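Local coordinates for UBX domain-containing protein 7 (Homo sapiens, PDB 5X3P), which links a subset of neddylated cullin-RING ubiquitin ligases to the segregase VCP/p97, which its UBX domain, the part described here, binds, at residues Lys28-Ala31 against Leu32-Val36; Lys56-His59 against Leu60-Ile64; Ala69-Cys72 against Pro73-Val77. The protein carries 1 engineered substitution. All coordinates share one frame; numbering follows the deposited sequence.

Overall arrangement
The three contacts follow one another along the UBX domain, a ubiquitin-like fold in which helix 29-38 packs on a mixed sheet. Contact 1 is the first turns of that helix; contact 2, the loop after strand 55-56, lies about 10 Å away between centres and meets the helix start, where Leu29 N lies 2.8 Å from Ile64 O and Leu30 N 2.9 Å from Tyr62 O, both probable hydrogen bonds. Contact 3, the entry into strand 74-81, is about 13 Å from each of the others by centres. Ala69 joins all three: its CB lies 4.2 Å from Leu29 CD1 and 3.8 Å from Leu60 CD1.

Contact 1 (Lys28-Ala31 against Leu32-Val36); sequences KLLA and LVKHV
Leu29 O, at the start of helix 29-38, accepts the backbone N-H of Val33 at 3.1 Å from Val33 N, close to straight at 166°. The same oxygen receives a second, weak bond from Leu32 N, whose N-H points well off it at 122°, so a single carbonyl serves two donors in this first turn. Leu30 O is gripped more closely: Lys34 N comes to 2.7 Å from it. One residue on, Ala31 O takes the N-H of His35 at 2.9 Å from His35 N. The first amides of the helix are satisfied by the loop after strand 55-56, and the next, Ala31 N, bonds back to Lys28 O at 2.9 Å, which completes the opening turn. This is the helix that lies across the sheet of the ubiquitin-like UBX fold, and its inward side chains follow from that: Leu32 packs on Leu9, Leu11, Ile21, Leu23 and Leu48, while Val33 meets Leu48 and Tyr62. On the outer side Leu30 and Lys34, one turn apart, lie obliquely across each other, with Leu30 CG 4.0 Å from Lys34 CD. Lys34 CG stands anti to its own carbonyl carbon (chi1 -80°), which lays the start of the chain against Leu30 O, 3.5 Å from Lys34 CG, before bends at chi3 and chi4 turn the amine. His35 CB rests 3.4 Å from Ala31 O, whereas its ring leads away from this turn and NE2 is hydrogen-bonded to the carboxylate of Glu19.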
loop_
_atom_site.group_PDB
_atom_site.type_symbol
_atom_site.label_atom_id
_atom_site.label_comp_id
_atom_site.label_asym_id
_atom_site.label_seq_id
_atom_site.Cartn_x
_atom_site.Cartn_y
_atom_site.Cartn_z
ATOM N N LYS A 28 10.379 1.477 -1.627
ATOM C CA LYS A 28 10.021 0.079 -1.843
ATOM C C LYS A 28 8.640 -0.184 -1.273
ATOM O O LYS A 28 8.266 0.436 -0.274
ATOM C CB LYS A 28 11.019 -0.826 -1.129
ATOM C CG LYS A 28 12.451 -0.688 -1.615
ATOM C CD LYS A 28 13.399 -1.408 -0.670
ATOM C CE LYS A 28 14.800 -1.465 -1.256
ATOM N NZ LYS A 28 15.790 -1.938 -0.248
ATOM N N LEU A 29 7.903 -1.127 -1.872
ATOM C CA LEU A 29 6.601 -1.538 -1.317
ATOM C C LEU A 29 6.688 -1.815 0.191
ATOM O O LEU A 29 5.764 -1.508 0.935
ATOM C CB LEU A 29 6.080 -2.788 -2.026
ATOM C CG LEU A 29 5.413 -2.626 -3.387
ATOM C CD1 LEU A 29 4.824 -3.972 -3.830
ATOM C CD2 LEU A 29 4.321 -1.535 -3.350
ATOM N N LEU A 30 7.804 -2.388 0.640
ATOM C CA LEU A 30 7.977 -2.730 2.059
ATOM C C LEU A 30 7.695 -1.550 2.989
ATOM O O LEU A 30 7.139 -1.719 4.071
ATOM C CB LEU A 30 9.387 -3.285 2.313
ATOM C CG LEU A 30 9.692 -3.849 3.708
ATOM C CD1 LEU A 30 8.613 -4.825 4.119
ATOM C CD2 LEU A 30 11.060 -4.550 3.716
ATOM N N ALA A 31 8.051 -0.347 2.547
ATOM C CA ALA A 31 7.807 0.857 3.336
ATOM C C ALA A 31 6.318 1.029 3.637
ATOM O O ALA A 31 5.923 1.380 4.762
ATOM C CB ALA A 31 8.363 2.081 2.614
ATOM N N LEU A 32 5.495 0.788 2.620
ATOM C CA LEU A 32 4.043 0.867 2.774
ATOM C C LEU A 32 3.522 -0.260 3.670
ATOM O O LEU A 32 2.666 -0.022 4.538
ATOM C CB LEU A 32 3.370 0.781 1.402
ATOM C CG LEU A 32 1.847 0.728 1.401
ATOM C CD1 LEU A 32 1.304 1.939 2.178
ATOM C CD2 LEU A 32 1.351 0.696 -0.072
ATOM N N VAL A 33 4.028 -1.480 3.450
ATOM C CA VAL A 33 3.655 -2.632 4.275
ATOM C C VAL A 33 3.988 -2.374 5.736
ATOM O O VAL A 33 3.171 -2.643 6.616
ATOM C CB VAL A 33 4.354 -3.928 3.798
ATOM C CG1 VAL A 33 4.119 -5.087 4.780
ATOM C CG2 VAL A 33 3.836 -4.317 2.411
ATOM N N LYS A 34 5.187 -1.847 5.987
ATOM C CA LYS A 34 5.621 -1.558 7.352
ATOM C C LYS A 34 4.830 -0.410 7.970
ATOM O O LYS A 34 4.535 -0.423 9.160
ATOM C CB LYS A 34 7.131 -1.257 7.407
ATOM C CG LYS A 34 8.041 -2.503 7.390
ATOM C CD LYS A 34 9.554 -2.137 7.361
ATOM C CE LYS A 34 9.998 -1.277 8.561
ATOM N NZ LYS A 34 9.927 0.202 8.315
ATOM N N HIS A 35 4.477 0.588 7.167
ATOM C CA HIS A 35 3.652 1.670 7.687
ATOM C C HIS A 35 2.303 1.159 8.165
ATOM O O HIS A 35 1.823 1.542 9.236
ATOM C CB HIS A 35 3.429 2.773 6.661
ATOM C CG HIS A 35 2.532 3.857 7.163
ATOM N ND1 HIS A 35 2.958 4.812 8.059
ATOM C CD2 HIS A 35 1.216 4.101 6.946
ATOM C CE1 HIS A 35 1.954 5.621 8.346
ATOM N NE2 HIS A 35 0.884 5.215 7.681
ATOM N N VAL A 36 1.673 0.298 7.368
ATOM C CA VAL A 36 0.373 -0.249 7.746
ATOM C C VAL A 36 0.490 -1.157 8.978
ATOM O O VAL A 36 -0.402 -1.196 9.827
ATOM C CB VAL A 36 -0.289 -0.979 6.547
ATOM C CG1 VAL A 36 -1.514 -1.748 6.988
ATOM C CG2 VAL A 36 -0.658 0.043 5.462
#

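Contact 2 (Lys56-His59 against Leu60-Ile64)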
loop_
_atom_site.group_PDB
_atom_site.type_symbol
_atom_site.label_atom_id
_atom_site.label_comp_id
_atom_site.label_asym_id
_atom_site.label_seq_id
_atom_site.Cartn_x
_atom_site.Cartn_y
_atom_site.Cartn_z
ATOM N N LYS A 56 -3.316 -6.864 -6.234
ATOM C CA LYS A 56 -3.067 -7.453 -4.930
ATOM C C LYS A 56 -1.586 -7.237 -4.669
ATOM O O LYS A 56 -0.743 -7.921 -5.267
ATOM C CB LYS A 56 -3.399 -8.944 -4.942
ATOM C CG LYS A 56 -4.814 -9.279 -5.410
ATOM C CD LYS A 56 -5.714 -9.694 -4.247
ATOM C CE LYS A 56 -7.019 -10.343 -4.737
ATOM N NZ LYS A 56 -6.816 -11.681 -5.383
ATOM N N LEU A 57 -1.260 -6.265 -3.821
ATOM C CA LEU A 57 0.136 -5.911 -3.586
ATOM C C LEU A 57 0.854 -7.030 -2.832
ATOM O O LEU A 57 2.092 -7.152 -2.868
ATOM C CB LEU A 57 0.232 -4.584 -2.818
ATOM C CG LEU A 57 -0.467 -3.362 -3.423
ATOM C CD1 LEU A 57 -0.223 -2.140 -2.531
ATOM C CD2 LEU A 57 0.095 -3.083 -4.806
ATOM N N SER A 58 0.086 -7.870 -2.150
ATOM C CA SER A 58 0.705 -8.982 -1.451
ATOM C C SER A 58 1.214 -9.997 -2.468
ATOM O O SER A 58 2.041 -10.838 -2.139
ATOM C CB SER A 58 -0.268 -9.628 -0.450
ATOM O OG SER A 58 0.323 -10.747 0.216
ATOM N N HIS A 59 0.730 -9.917 -3.708
ATOM C CA HIS A 59 1.223 -10.825 -4.761
ATOM C C HIS A 59 2.572 -10.364 -5.340
ATOM O O HIS A 59 3.203 -11.081 -6.126
ATOM C CB HIS A 59 0.198 -10.980 -5.896
ATOM C CG HIS A 59 -1.036 -11.725 -5.504
ATOM N ND1 HIS A 59 -2.008 -12.073 -6.414
ATOM C CD2 HIS A 59 -1.454 -12.189 -4.300
ATOM C CE1 HIS A 59 -2.975 -12.730 -5.791
ATOM N NE2 HIS A 59 -2.660 -12.817 -4.510
ATOM N N LEU A 60 3.008 -9.170 -4.951
ATOM C CA LEU A 60 4.280 -8.630 -5.417
ATOM C C LEU A 60 5.361 -8.776 -4.352
ATOM O O LEU A 60 5.072 -8.792 -3.145
ATOM C CB LEU A 60 4.133 -7.155 -5.790
ATOM C CG LEU A 60 3.102 -6.806 -6.861
ATOM C CD1 LEU A 60 2.948 -5.290 -6.973
ATOM C CD2 LEU A 60 3.503 -7.394 -8.209
ATOM N N ASP A 61 6.611 -8.887 -4.796
ATOM C CA ASP A 61 7.744 -8.894 -3.870
ATOM C C ASP A 61 7.865 -7.534 -3.192
ATOM O O ASP A 61 7.898 -6.495 -3.867
ATOM C CB ASP A 61 9.028 -9.184 -4.643
ATOM C CG ASP A 61 10.110 -9.754 -3.768
ATOM O OD1 ASP A 61 10.647 -8.998 -2.929
ATOM O OD2 ASP A 61 10.418 -10.959 -3.921
ATOM N N TYR A 62 7.953 -7.522 -1.861
ATOM C CA TYR A 62 7.956 -6.256 -1.119
ATOM C C TYR A 62 9.242 -5.439 -1.360
ATOM O O TYR A 62 9.319 -4.247 -1.038
ATOM C CB TYR A 62 7.691 -6.510 0.375
ATOM C CG TYR A 62 6.267 -6.999 0.672
ATOM C CD1 TYR A 62 5.235 -6.822 -0.263
ATOM C CD2 TYR A 62 5.950 -7.630 1.882
ATOM C CE1 TYR A 62 3.933 -7.267 -0.003
ATOM C CE2 TYR A 62 4.638 -8.066 2.155
ATOM C CZ TYR A 62 3.645 -7.884 1.208
ATOM O OH TYR A 62 2.354 -8.314 1.466
ATOM N N ASP A 63 10.247 -6.075 -1.954
ATOM C CA ASP A 63 11.530 -5.409 -2.176
ATOM C C ASP A 63 11.556 -4.520 -3.438
ATOM O O ASP A 63 12.523 -3.773 -3.663
ATOM C CB ASP A 63 12.661 -6.446 -2.230
ATOM C CG ASP A 63 13.985 -5.876 -1.796
ATOM O OD1 ASP A 63 13.998 -5.131 -0.798
ATOM O OD2 ASP A 63 15.012 -6.163 -2.460
ATOM N N ILE A 64 10.509 -4.585 -4.261
ATOM C CA ILE A 64 10.461 -3.729 -5.454
ATOM C C ILE A 64 9.907 -2.347 -5.099
ATOM O O ILE A 64 9.245 -2.177 -4.081
ATOM C CB ILE A 64 9.650 -4.346 -6.614
ATOM C CG1 ILE A 64 8.140 -4.289 -6.340
ATOM C CG2 ILE A 64 10.118 -5.779 -6.880
ATOM C CD1 ILE A 64 7.305 -4.877 -7.465
#
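Leu57 and Leu60 close a 3-10 turn, Leu60 N bonding to Leu57 O at 3.0 Å with the donor standing 67° out of the carbonyl plane, and a type I beta turn from Asp61 to Ile64 follows. That steep approach comes with a second neighbour for the oxygen: Leu57 O also sits at the edge of the Tyr62 ring, in its plane, 3.4 Å from Tyr62 CE1. With CG anti to its carbonyl carbon (chi1 -68°), Tyr62 brings its ring edge alongside the turn. Its hydroxyl end reaches Ser58, where Tyr62 OH lies 3.4 Å from Ser58 CA. The two hydroxyls have partners outside the loop: Tyr62 OH bonds to Asn43 OD1 and, weakly, to Arg82 NH2, while Ser58 OG bonds to NH1 of the same arginine, which links both residues to the chain's C-terminal end. Leu57 and Leu60 meet through their methyl branches, Leu57 CD2 lying 4.2 Å from Leu60 CD1; Leu57 also packs on Leu32, and Leu60 on Leu29. On the outside Lys56 CB sits 3.6 Å above the His59 ring plane, over its centre. Asp61 OD1 takes the N-H of Asp63 on its anti lone pair, 3.1 Å from Asp63 N, an Asx turn that ties down the start of the beta turn. A leucine in place of Tyr62 would probably leave Asn43 OD1 without its hydroxyl mate and open a gap beside Leu57 O and Ser58 CA. The chemistry is thus split: leucine methyls join the loop to the helix of the domain, while the tyrosine and serine hydroxyls are held by polar side chains.

Contact 3 (Ala69-Cys72 against Pro73-Val77)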
loop_
_atom_site.group_PDB
_atom_site.type_symbol
_atom_site.label_atom_id
_atom_site.label_comp_id
_atom_site.label_asym_id
_atom_site.label_seq_id
_atom_site.Cartn_x
_atom_site.Cartn_y
_atom_site.Cartn_z
ATOM N N ALA A 69 6.532 -1.558 -9.138
ATOM C CA ALA A 69 5.220 -2.183 -8.905
ATOM C C ALA A 69 4.173 -1.661 -9.890
ATOM O O ALA A 69 3.097 -2.251 -10.047
ATOM C CB ALA A 69 4.776 -1.958 -7.472
ATOM N N GLY A 70 4.489 -0.554 -10.559
ATOM C CA GLY A 70 3.571 0.041 -11.518
ATOM C C GLY A 70 2.465 0.884 -10.909
ATOM O O GLY A 70 1.425 1.097 -11.544
ATOM N N LEU A 71 2.675 1.380 -9.690
ATOM C CA LEU A 71 1.665 2.226 -9.038
ATOM C C LEU A 71 1.498 3.528 -9.810
ATOM O O LEU A 71 2.442 3.997 -10.467
ATOM C CB LEU A 71 2.049 2.540 -7.593
ATOM C CG LEU A 71 2.073 1.360 -6.623
ATOM C CD1 LEU A 71 1.857 1.878 -5.208
ATOM C CD2 LEU A 71 1.032 0.302 -6.991
ATOM N N CYS A 72 0.293 4.099 -9.741
ATOM C CA CYS A 72 -0.004 5.382 -10.383
ATOM C C CYS A 72 0.407 6.529 -9.464
ATOM O O CYS A 72 0.773 6.284 -8.304
ATOM C CB CYS A 72 -1.494 5.459 -10.705
ATOM S SG CYS A 72 -2.030 4.148 -11.839
ATOM N N PRO A 73 0.379 7.781 -9.969
ATOM C CA PRO A 73 0.772 8.901 -9.098
ATOM C C PRO A 73 -0.105 9.013 -7.857
ATOM O O PRO A 73 0.347 9.478 -6.811
ATOM C CB PRO A 73 0.545 10.122 -9.989
ATOM C CG PRO A 73 0.875 9.607 -11.372
ATOM C CD PRO A 73 0.238 8.217 -11.380
ATOM N N GLN A 74 -1.357 8.586 -7.970
ATOM C CA GLN A 74 -2.252 8.580 -6.828
ATOM C C GLN A 74 -2.936 7.228 -6.758
ATOM O O GLN A 74 -3.366 6.704 -7.793
ATOM C CB GLN A 74 -3.284 9.694 -7.002
ATOM C CG GLN A 74 -2.647 11.079 -7.199
ATOM C CD GLN A 74 -3.688 12.168 -7.246
ATOM O OE1 GLN A 74 -4.810 11.952 -7.732
ATOM N NE2 GLN A 74 -3.350 13.333 -6.700
ATOM N N GLU A 75 -3.028 6.668 -5.549
ATOM C CA GLU A 75 -3.640 5.356 -5.350
ATOM C C GLU A 75 -4.487 5.341 -4.112
ATOM O O GLU A 75 -4.180 6.024 -3.128
ATOM C CB GLU A 75 -2.558 4.283 -5.186
ATOM C CG GLU A 75 -1.683 4.098 -6.395
ATOM C CD GLU A 75 -2.355 3.225 -7.444
ATOM O OE1 GLU A 75 -3.445 2.677 -7.162
ATOM O OE2 GLU A 75 -1.792 3.041 -8.553
ATOM N N THR A 76 -5.544 4.535 -4.151
ATOM C CA THR A 76 -6.317 4.240 -2.960
ATOM C C THR A 76 -6.008 2.790 -2.575
ATOM O O THR A 76 -6.167 1.871 -3.397
ATOM C CB THR A 76 -7.820 4.400 -3.225
ATOM O OG1 THR A 76 -8.121 5.778 -3.479
ATOM C CG2 THR A 76 -8.625 3.930 -2.022
ATOM N N VAL A 77 -5.538 2.583 -1.343
ATOM C CA VAL A 77 -5.107 1.258 -0.914
ATOM C C VAL A 77 -6.037 0.771 0.191
ATOM O O VAL A 77 -6.129 1.404 1.253
ATOM C CB VAL A 77 -3.661 1.267 -0.379
ATOM C CG1 VAL A 77 -3.230 -0.158 0.006
ATOM C CG2 VAL A 77 -2.690 1.830 -1.420
#
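Cys72 and Glu75 meet through one short, nearly straight hydrogen bond: the backbone N-H of Cys72 donates to Glu75 OE2, 2.6 Å from Cys72 N, with an N-H...O angle of 170°. The carboxylate oxygen uses its anti lone pair, the one directed away from OE1. One bend puts it there: with Glu75 CG anti to its carbonyl carbon, the chain folds at chi2 (-81°), which turns the carboxylate back along the backbone to the residue three earlier. Around the bond the Cys72 side chain lies close, its CB 3.3 Å from Glu75 OE2, and Cys72 SG and Leu71 CB also border this oxygen. OE2 also makes a salt bridge with Arg55 NH2, so two donors hold this buried carboxylate oxygen, and the positive charge is likely to favour the ionised form of the acid. Pro73 follows directly on Cys72 and restricts the backbone between donor and acceptor; its CD sits against Cys72 CB across the peptide bond that joins the two residues. The side chain of Glu75 thus closes the loop that leads from the helix into the strand. At its start Gly70 ends helix 66-69 in a Schellman motif, with the positive phi that glycine readily adopts. Beyond the loop, strand 74-81 runs between strands 6-12 and 46-50, parallel to the first and antiparallel to the second: Glu75 bonds through its backbone to Gln8 and Met10, Val77 packs on Leu11 and Leu48, and Leu71 reaches Leu57 in the loop after strand 55-56.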